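Local coordinates for uncharacterized HTH-type transcriptional regulator YydK (Bacillus subtilis subsp. subtilis, PDB 3BWG), which probably binds DNA and regulates transcription as a GntR-family factor with a helix-turn-helix domain and a UTRA domain, at residues E33-Q38 with S44-S49; L185-A190 with L195-P200; S206-T211 with P215-K220. All blocks are in the same frame, centred on the assembly; numbering follows the deposited sequence.

Contact 1 belongs to the predicted DNA-binding domain, whereas contacts 2 and 3 both lie in the UTRA domain; the centres of contacts 1 and 2 are about 53 Å apart, on opposite sides of the chain's centre. Contact 1 is a small, buried, wholly apolar touch between two helices. Contact 3 is also buried but far more extensive, joining two neighbouring strands by backbone hydrogen bonds with side chains packed on both faces. Contact 2, partly exposed, relies on main-chain bonds around a turn and a short helix. Strand 200-210 connects the last two: contact 2 ends where it starts and contact 3 uses its far half, and both touch the second subunit.

Contact 1 (E33-Q38 with S44-S49); sequences ETLMAQ and STITKS
Met36 and Ile46 are the closest pair of CA atoms between two helices, 6.4 Å apart; segment 33-38 lies on helix 32-39 and segment 44-49 on helix 43-55. No hydrogen bond joins the segments, and side-chain contact rests on three residues. Ile46 is the central one, reaching across with all its branches. Its CD1 meets Leu35 CB at 3.7 Å, while its CG2 lies 4.0 Å from Leu35 CD1, and the two side chains cross at about a right angle. On the Met36 side, Ile46 CG1 packs 3.8 Å from CG of this selenomethionine and 3.7 Å from the Met36 backbone N. Ile46 CG1 stands anti to its own carbonyl carbon (chi1 -67°), with CG2 anti to the backbone N, which sets CG1 by Met36, while CD1 beyond it and the CG2 branch both meet Leu35. The two helices form the predicted helix-turn-helix motif, in which the second is, as in winged-helix relatives, probably the DNA-recognition helix. Ile46 also touches Leu32 and Phe39 of helix 32-39, Val41 in the turn and Ile10 of helix 6-20, so this contact continues into the three-helix core of the domain.

Contact 2 (L185-A190 with L195-P200); sequences LNEEEA and LEAGLP
Leu185 begins a main-chain-bonded contact that closes the connection between strands 173-184 and 200-210 of the UTRA domain, a short helix followed by a type II turn from Glu196 to Leu199. Leu185 is gripped at both ends of its backbone: its N donates to Leu199 O at 2.6 Å, nearly in line with the carbonyl bond, and its O accepts from Gly198 N at 2.7 Å. Farther along, Leu195 N reaches Ala190 O at 2.8 Å. Between these bonds the Leu185 side chain sends CD1 to Leu195 CD1, 3.8 Å away, and to Leu199 CB. Ala190 CB presses on the opposing backbone, 3.4 Å from Ala197 N, and a kink at its second torsion (chi2 -74°) brings Glu187 OE2 beside Ala197 CB. With only a methyl group at Leu185, as in an alanine, the contacts of CD1 would be gone and a gap would probably open beside Leu195 and Leu199. At the helix start Asn186 and Glu189 form a capping box, Glu189 N donating to Asn186 OD1 at 2.7 Å. Every hydrogen bond between the segments runs from main chain to main chain, which implies that backbone bonds set the path of the turn while side chains add mainly apolar packing.

Contact 3 (S206-T211 with P215-K220); sequences SIFHLT and PFDYSK
Phe216 CG stands between its backbone N and carbonyl carbon (chi1 71°), which turns the ring edge-on toward the neighbouring strand, where Phe208 CB lies 3.6 Å from Phe216 CE2. The two strands form an antiparallel beta hairpin in the UTRA sheet, with a beta bulge between Phe208 and His209. Ser206-Ser219 and Phe208-Asp217 are hydrogen-bonded pairs; Phe208 N donates to Asp217 O at 3.0 Å, and Phe208 O accepts from Phe216 N. The edge of the Phe216 ring meets the backbone at Leu210 N, and its CD2 lies 3.8 Å from Leu210 CD2. On the face carrying Ile207 and Tyr218, Ile207 CG1 packs 3.9 Å from Tyr218 CD1; the Tyr218 hydroxyl bonds to Glu205. On the other face, the Phe208 ring and the Asp217 carboxylate run side by side, their planes 24° apart, and Phe162 meets the Phe208 ring edge-to-face. Backbone bonds of Ile207 and His209, and the His209 ND1 bond to Phe175 O, join the hairpin to strand 173-184. Beyond the Phe208 pair, a water bridges the two serines, 2.9 Å from Ser206 OG and 2.8 Å from Ser219 OG.

Contact 1 (E33-Q38 with S44-S49)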
loop_
_atom_site.group_PDB
_atom_site.type_symbol
_atom_site.label_atom_id
_atom_site.label_comp_id
_atom_site.label_asym_id
_atom_site.label_seq_id
_atom_site.Cartn_x
_atom_site.Cartn_y
_atom_site.Cartn_z
ATOM N N GLU B 33 -11.193 -29.854 -7.266
ATOM C CA GLU B 33 -12.260 -30.793 -7.572
ATOM C C GLU B 33 -13.492 -30.594 -6.686
ATOM O O GLU B 33 -14.602 -30.887 -7.107
ATOM C CB GLU B 33 -11.755 -32.239 -7.486
ATOM C CG GLU B 33 -11.010 -32.744 -8.756
ATOM C CD GLU B 33 -11.935 -33.282 -9.889
ATOM O OE1 GLU B 33 -11.407 -33.549 -11.005
ATOM O OE2 GLU B 33 -13.165 -33.445 -9.682
ATOM N N THR B 34 -13.297 -30.082 -5.468
ATOM C CA THR B 34 -14.422 -29.784 -4.539
ATOM C C THR B 34 -15.226 -28.572 -5.007
ATOM O O THR B 34 -16.458 -28.571 -4.990
ATOM C CB THR B 34 -13.918 -29.591 -3.112
ATOM O OG1 THR B 34 -13.180 -30.755 -2.734
ATOM C CG2 THR B 34 -15.090 -29.393 -2.119
ATOM N N LEU B 35 -14.501 -27.563 -5.473
ATOM C CA LEU B 35 -15.100 -26.359 -6.026
ATOM C C LEU B 35 -15.849 -26.641 -7.309
ATOM O O LEU B 35 -16.981 -26.182 -7.478
ATOM C CB LEU B 35 -14.027 -25.279 -6.248
ATOM C CG LEU B 35 -13.279 -24.835 -4.987
ATOM C CD1 LEU B 35 -12.067 -23.925 -5.345
ATOM C CD2 LEU B 35 -14.259 -24.190 -3.966
HETATM N N MSE B 36 -15.225 -27.395 -8.217
HETATM C CA MSE B 36 -15.913 -27.834 -9.425
HETATM C C MSE B 36 -17.223 -28.495 -9.064
HETATM O O MSE B 36 -18.258 -28.120 -9.584
HETATM C CB MSE B 36 -15.070 -28.819 -10.217
HETATM C CG MSE B 36 -13.928 -28.155 -10.949
HETATM SE SE MSE B 36 -12.773 -29.562 -11.602
HETATM C CE MSE B 36 -11.280 -29.474 -10.437
ATOM N N ALA B 37 -17.172 -29.457 -8.144
ATOM C CA ALA B 37 -18.342 -30.274 -7.815
ATOM C C ALA B 37 -19.401 -29.384 -7.196
ATOM O O ALA B 37 -20.555 -29.425 -7.596
ATOM C CB ALA B 37 -17.963 -31.398 -6.880
ATOM N N GLN B 38 -18.957 -28.550 -6.252
ATOM C CA GLN B 38 -19.783 -27.533 -5.629
ATOM C C GLN B 38 -20.592 -26.692 -6.622
ATOM O O GLN B 38 -21.820 -26.739 -6.597
ATOM C CB GLN B 38 -18.915 -26.632 -4.767
ATOM C CG GLN B 38 -19.694 -25.727 -3.864
ATOM C CD GLN B 38 -18.801 -24.935 -2.918
ATOM O OE1 GLN B 38 -19.247 -23.960 -2.319
ATOM N NE2 GLN B 38 -17.551 -25.362 -2.759
ATOM N N SER B 44 -11.714 -25.338 -15.901
ATOM C CA SER B 44 -11.322 -24.049 -16.482
ATOM C C SER B 44 -12.125 -22.866 -15.896
ATOM O O SER B 44 -11.608 -21.755 -15.765
ATOM C CB SER B 44 -11.496 -24.100 -17.999
ATOM O OG SER B 44 -11.617 -22.794 -18.525
ATOM N N THR B 45 -13.396 -23.107 -15.584
ATOM C CA THR B 45 -14.247 -22.088 -14.985
ATOM C C THR B 45 -13.744 -21.797 -13.580
ATOM O O THR B 45 -13.586 -20.631 -13.198
ATOM C CB THR B 45 -15.746 -22.517 -15.017
ATOM O OG1 THR B 45 -16.170 -22.607 -16.378
ATOM C CG2 THR B 45 -16.641 -21.489 -14.304
ATOM N N ILE B 46 -13.428 -22.841 -12.817
ATOM C CA ILE B 46 -12.870 -22.634 -11.479
ATOM C C ILE B 46 -11.503 -21.926 -11.520
ATOM O O ILE B 46 -11.241 -21.035 -10.726
ATOM C CB ILE B 46 -12.802 -23.942 -10.625
ATOM C CG1 ILE B 46 -14.212 -24.454 -10.279
ATOM C CG2 ILE B 46 -12.028 -23.707 -9.334
ATOM C CD1 ILE B 46 -15.068 -23.489 -9.371
ATOM N N THR B 47 -10.655 -22.319 -12.466
ATOM C CA THR B 47 -9.320 -21.725 -12.618
ATOM C C THR B 47 -9.388 -20.195 -12.841
ATOM O O THR B 47 -8.574 -19.446 -12.286
ATOM C CB THR B 47 -8.542 -22.468 -13.719
ATOM O OG1 THR B 47 -8.324 -23.820 -13.289
ATOM C CG2 THR B 47 -7.229 -21.822 -13.995
ATOM N N LYS B 48 -10.378 -19.749 -13.618
ATOM C CA LYS B 48 -10.634 -18.322 -13.871
ATOM C C LYS B 48 -11.180 -17.573 -12.648
ATOM O O LYS B 48 -10.873 -16.399 -12.433
ATOM C CB LYS B 48 -11.599 -18.165 -15.061
ATOM C CG LYS B 48 -11.017 -18.599 -16.401
ATOM C CD LYS B 48 -11.848 -18.057 -17.574
ATOM C CE LYS B 48 -11.638 -18.863 -18.861
ATOM N NZ LYS B 48 -12.206 -18.142 -20.041
ATOM N N SER B 49 -12.006 -18.247 -11.856
ATOM C CA SER B 49 -12.492 -17.691 -10.595
ATOM C C SER B 49 -11.325 -17.512 -9.619
ATOM O O SER B 49 -11.201 -16.488 -8.938
ATOM C CB SER B 49 -13.561 -18.595 -9.994
ATOM O OG SER B 49 -14.659 -18.694 -10.871
#

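Contact 2 (L185-A190 with L195-P200)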
loop_
_atom_site.group_PDB
_atom_site.type_symbol
_atom_site.label_atom_id
_atom_site.label_comp_id
_atom_site.label_asym_id
_atom_site.label_seq_id
_atom_site.Cartn_x
_atom_site.Cartn_y
_atom_site.Cartn_z
ATOM N N LEU B 185 -1.662 18.753 13.888
ATOM C CA LEU B 185 -2.819 19.517 13.449
ATOM C C LEU B 185 -2.662 21.007 13.721
ATOM O O LEU B 185 -2.166 21.413 14.762
ATOM C CB LEU B 185 -4.085 19.038 14.138
ATOM C CG LEU B 185 -4.597 17.640 13.866
ATOM C CD1 LEU B 185 -5.520 17.269 15.002
ATOM C CD2 LEU B 185 -5.312 17.578 12.520
ATOM N N ASN B 186 -3.092 21.816 12.769
ATOM C CA ASN B 186 -3.132 23.238 12.962
ATOM C C ASN B 186 -4.538 23.610 13.386
ATOM O O ASN B 186 -5.409 22.733 13.443
ATOM C CB ASN B 186 -2.689 23.954 11.683
ATOM C CG ASN B 186 -3.727 23.918 10.598
ATOM O OD1 ASN B 186 -4.895 23.671 10.849
ATOM N ND2 ASN B 186 -3.303 24.176 9.372
ATOM N N GLU B 187 -4.771 24.898 13.645
ATOM C CA GLU B 187 -6.040 25.364 14.246
ATOM C C GLU B 187 -7.223 25.038 13.369
ATOM O O GLU B 187 -8.250 24.573 13.852
ATOM C CB GLU B 187 -6.056 26.888 14.549
ATOM C CG GLU B 187 -4.931 27.399 15.403
ATOM C CD GLU B 187 -5.066 27.027 16.870
ATOM O OE1 GLU B 187 -6.211 26.774 17.329
ATOM O OE2 GLU B 187 -4.023 27.007 17.572
ATOM N N GLU B 188 -7.076 25.311 12.083
ATOM C CA GLU B 188 -8.155 25.071 11.155
ATOM C C GLU B 188 -8.472 23.565 11.032
ATOM O O GLU B 188 -9.640 23.168 11.108
ATOM C CB GLU B 188 -7.829 25.680 9.799
ATOM C CG GLU B 188 -9.050 25.808 8.907
ATOM C CD GLU B 188 -8.698 25.954 7.441
ATOM O OE1 GLU B 188 -9.632 26.230 6.632
ATOM O OE2 GLU B 188 -7.493 25.790 7.103
ATOM N N GLU B 189 -7.445 22.728 10.842
ATOM C CA GLU B 189 -7.680 21.282 10.844
ATOM C C GLU B 189 -8.275 20.778 12.169
ATOM O O GLU B 189 -9.241 20.006 12.154
ATOM C CB GLU B 189 -6.395 20.538 10.526
ATOM C CG GLU B 189 -5.841 20.913 9.173
ATOM C CD GLU B 189 -4.448 20.396 8.940
ATOM O OE1 GLU B 189 -4.032 20.376 7.751
ATOM O OE2 GLU B 189 -3.784 19.985 9.917
ATOM N N ALA B 190 -7.702 21.213 13.300
ATOM C CA ALA B 190 -8.180 20.789 14.612
ATOM C C ALA B 190 -9.663 21.132 14.822
ATOM O O ALA B 190 -10.433 20.324 15.358
ATOM C CB ALA B 190 -7.339 21.407 15.731
ATOM N N LEU B 195 -10.664 18.255 17.276
ATOM C CA LEU B 195 -9.538 17.844 18.125
ATOM C C LEU B 195 -8.778 19.107 18.525
ATOM O O LEU B 195 -9.186 20.193 18.146
ATOM C CB LEU B 195 -8.604 16.879 17.392
ATOM C CG LEU B 195 -9.239 15.580 16.876
ATOM C CD1 LEU B 195 -8.291 14.871 15.913
ATOM C CD2 LEU B 195 -9.645 14.716 18.070
ATOM N N GLU B 196 -7.688 18.971 19.270
ATOM C CA GLU B 196 -6.863 20.129 19.662
ATOM C C GLU B 196 -5.708 20.337 18.667
ATOM O O GLU B 196 -5.167 19.368 18.144
ATOM C CB GLU B 196 -6.292 19.910 21.050
ATOM C CG GLU B 196 -7.323 19.428 22.055
ATOM C CD GLU B 196 -6.716 18.705 23.250
ATOM O OE1 GLU B 196 -7.361 17.745 23.726
ATOM O OE2 GLU B 196 -5.615 19.089 23.726
ATOM N N ALA B 197 -5.331 21.593 18.423
ATOM C CA ALA B 197 -4.176 21.909 17.575
ATOM C C ALA B 197 -2.906 21.333 18.196
ATOM O O ALA B 197 -2.774 21.269 19.415
ATOM C CB ALA B 197 -4.046 23.429 17.353
ATOM N N GLY B 198 -1.982 20.881 17.358
ATOM C CA GLY B 198 -0.745 20.313 17.869
ATOM C C GLY B 198 -0.801 18.813 18.039
ATOM O O GLY B 198 0.231 18.153 18.094
ATOM N N LEU B 199 -2.005 18.262 18.119
ATOM C CA LEU B 199 -2.169 16.808 18.153
ATOM C C LEU B 199 -1.757 16.218 16.798
ATOM O O LEU B 199 -1.679 16.955 15.807
ATOM C CB LEU B 199 -3.597 16.414 18.598
ATOM C CG LEU B 199 -3.937 16.852 20.044
ATOM C CD1 LEU B 199 -5.396 16.597 20.352
ATOM C CD2 LEU B 199 -3.058 16.159 21.092
ATOM N N PRO B 200 -1.450 14.898 16.760
ATOM C CA PRO B 200 -0.934 14.219 15.563
ATOM C C PRO B 200 -1.959 14.090 14.450
ATOM O O PRO B 200 -3.175 13.953 14.709
ATOM C CB PRO B 200 -0.579 12.819 16.068
ATOM C CG PRO B 200 -0.610 12.903 17.548
ATOM C CD PRO B 200 -1.586 13.964 17.891
#

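Contact 3 (S206-T211 with P215-K220)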
loop_
_atom_site.group_PDB
_atom_site.type_symbol
_atom_site.label_atom_id
_atom_site.label_comp_id
_atom_site.label_asym_id
_atom_site.label_seq_id
_atom_site.Cartn_x
_atom_site.Cartn_y
_atom_site.Cartn_z
ATOM N N SER B 206 -2.729 12.547 -2.601
ATOM C CA SER B 206 -2.957 11.522 -3.584
ATOM C C SER B 206 -3.075 12.072 -5.003
ATOM O O SER B 206 -3.723 13.089 -5.239
ATOM C CB SER B 206 -4.233 10.739 -3.266
ATOM O OG SER B 206 -4.206 10.271 -1.932
ATOM N N ILE B 207 -2.500 11.366 -5.956
ATOM C CA ILE B 207 -2.757 11.714 -7.381
ATOM C C ILE B 207 -3.382 10.485 -8.019
ATOM O O ILE B 207 -2.756 9.412 -8.039
ATOM C CB ILE B 207 -1.496 12.152 -8.147
ATOM C CG1 ILE B 207 -0.858 13.372 -7.511
ATOM C CG2 ILE B 207 -1.817 12.549 -9.572
ATOM C CD1 ILE B 207 0.013 13.064 -6.338
ATOM N N PHE B 208 -4.620 10.632 -8.467
ATOM C CA PHE B 208 -5.319 9.557 -9.173
ATOM C C PHE B 208 -5.252 9.819 -10.677
ATOM O O PHE B 208 -5.360 10.969 -11.126
ATOM C CB PHE B 208 -6.758 9.401 -8.662
ATOM C CG PHE B 208 -6.835 8.972 -7.209
ATOM C CD1 PHE B 208 -7.036 7.633 -6.871
ATOM C CD2 PHE B 208 -6.725 9.918 -6.172
ATOM C CE1 PHE B 208 -7.109 7.231 -5.508
ATOM C CE2 PHE B 208 -6.828 9.523 -4.796
ATOM C CZ PHE B 208 -6.984 8.177 -4.484
ATOM N N HIS B 209 -5.012 8.756 -11.438
ATOM C CA HIS B 209 -4.809 8.884 -12.892
ATOM C C HIS B 209 -5.911 8.083 -13.571
ATOM O O HIS B 209 -6.391 7.068 -13.024
ATOM C CB HIS B 209 -3.416 8.328 -13.329
ATOM C CG HIS B 209 -2.245 9.028 -12.693
ATOM N ND1 HIS B 209 -1.830 8.768 -11.399
ATOM C CD2 HIS B 209 -1.411 9.988 -13.164
ATOM C CE1 HIS B 209 -0.794 9.536 -11.102
ATOM N NE2 HIS B 209 -0.544 10.310 -12.139
ATOM N N LEU B 210 -6.294 8.500 -14.776
ATOM C CA LEU B 210 -7.078 7.633 -15.655
ATOM C C LEU B 210 -6.179 6.480 -16.174
ATOM O O LEU B 210 -4.937 6.465 -15.984
ATOM C CB LEU B 210 -7.696 8.424 -16.807
ATOM C CG LEU B 210 -8.649 9.606 -16.538
ATOM C CD1 LEU B 210 -8.946 10.298 -17.843
ATOM C CD2 LEU B 210 -9.964 9.166 -15.834
ATOM N N THR B 211 -6.777 5.466 -16.768
ATOM C CA THR B 211 -5.958 4.318 -17.230
ATOM C C THR B 211 -4.916 4.717 -18.292
ATOM O O THR B 211 -3.897 4.018 -18.449
ATOM C CB THR B 211 -6.817 3.196 -17.817
ATOM O OG1 THR B 211 -7.697 3.773 -18.772
ATOM C CG2 THR B 211 -7.606 2.472 -16.731
ATOM N N PRO B 215 -3.568 12.495 -15.082
ATOM C CA PRO B 215 -4.146 12.765 -13.752
ATOM C C PRO B 215 -5.544 13.338 -13.901
ATOM O O PRO B 215 -5.812 14.047 -14.877
ATOM C CB PRO B 215 -3.234 13.849 -13.162
ATOM C CG PRO B 215 -1.992 13.837 -13.966
ATOM C CD PRO B 215 -2.380 13.336 -15.345
ATOM N N PHE B 216 -6.426 13.045 -12.942
ATOM C CA PHE B 216 -7.769 13.661 -12.921
ATOM C C PHE B 216 -8.152 14.267 -11.561
ATOM O O PHE B 216 -9.053 15.114 -11.499
ATOM C CB PHE B 216 -8.877 12.687 -13.411
ATOM C CG PHE B 216 -9.186 11.547 -12.450
ATOM C CD1 PHE B 216 -10.173 11.677 -11.467
ATOM C CD2 PHE B 216 -8.513 10.346 -12.553
ATOM C CE1 PHE B 216 -10.482 10.649 -10.582
ATOM C CE2 PHE B 216 -8.803 9.280 -11.655
ATOM C CZ PHE B 216 -9.795 9.452 -10.666
ATOM N N ASP B 217 -7.469 13.838 -10.495
ATOM C CA ASP B 217 -7.827 14.207 -9.096
ATOM C C ASP B 217 -6.553 14.306 -8.231
ATOM O O ASP B 217 -5.770 13.376 -8.179
ATOM C CB ASP B 217 -8.818 13.157 -8.547
ATOM C CG ASP B 217 -9.063 13.246 -7.020
ATOM O OD1 ASP B 217 -8.688 14.201 -6.341
ATOM O OD2 ASP B 217 -9.724 12.341 -6.495
ATOM N N TYR B 218 -6.316 15.464 -7.625
ATOM C CA TYR B 218 -5.285 15.657 -6.645
ATOM C C TYR B 218 -6.015 16.018 -5.379
ATOM O O TYR B 218 -6.807 16.974 -5.362
ATOM C CB TYR B 218 -4.364 16.817 -7.052
ATOM C CG TYR B 218 -3.373 17.209 -6.003
ATOM C CD1 TYR B 218 -2.455 16.275 -5.509
ATOM C CD2 TYR B 218 -3.320 18.519 -5.519
ATOM C CE1 TYR B 218 -1.545 16.622 -4.531
ATOM C CE2 TYR B 218 -2.410 18.880 -4.567
ATOM C CZ TYR B 218 -1.514 17.934 -4.086
ATOM O OH TYR B 218 -0.565 18.295 -3.139
ATOM N N SER B 219 -5.731 15.282 -4.309
ATOM C CA SER B 219 -6.360 15.550 -3.026
ATOM C C SER B 219 -5.327 15.669 -1.895
ATOM O O SER B 219 -4.211 15.094 -1.954
ATOM C CB SER B 219 -7.411 14.479 -2.721
ATOM O OG SER B 219 -6.777 13.295 -2.311
ATOM N N LYS B 220 -5.708 16.449 -0.880
ATOM C CA LYS B 220 -4.912 16.704 0.311
ATOM C C LYS B 220 -5.798 16.399 1.485
ATOM O O LYS B 220 -6.821 17.051 1.669
ATOM C CB LYS B 220 -4.523 18.164 0.342
ATOM C CG LYS B 220 -3.527 18.491 -0.765
ATOM C CD LYS B 220 -3.576 19.964 -1.167
ATOM C CE LYS B 220 -3.363 20.909 -0.013
ATOM N NZ LYS B 220 -1.925 21.245 0.131
HETATM O O HOH W 1 -5.017 12.515 -0.247
#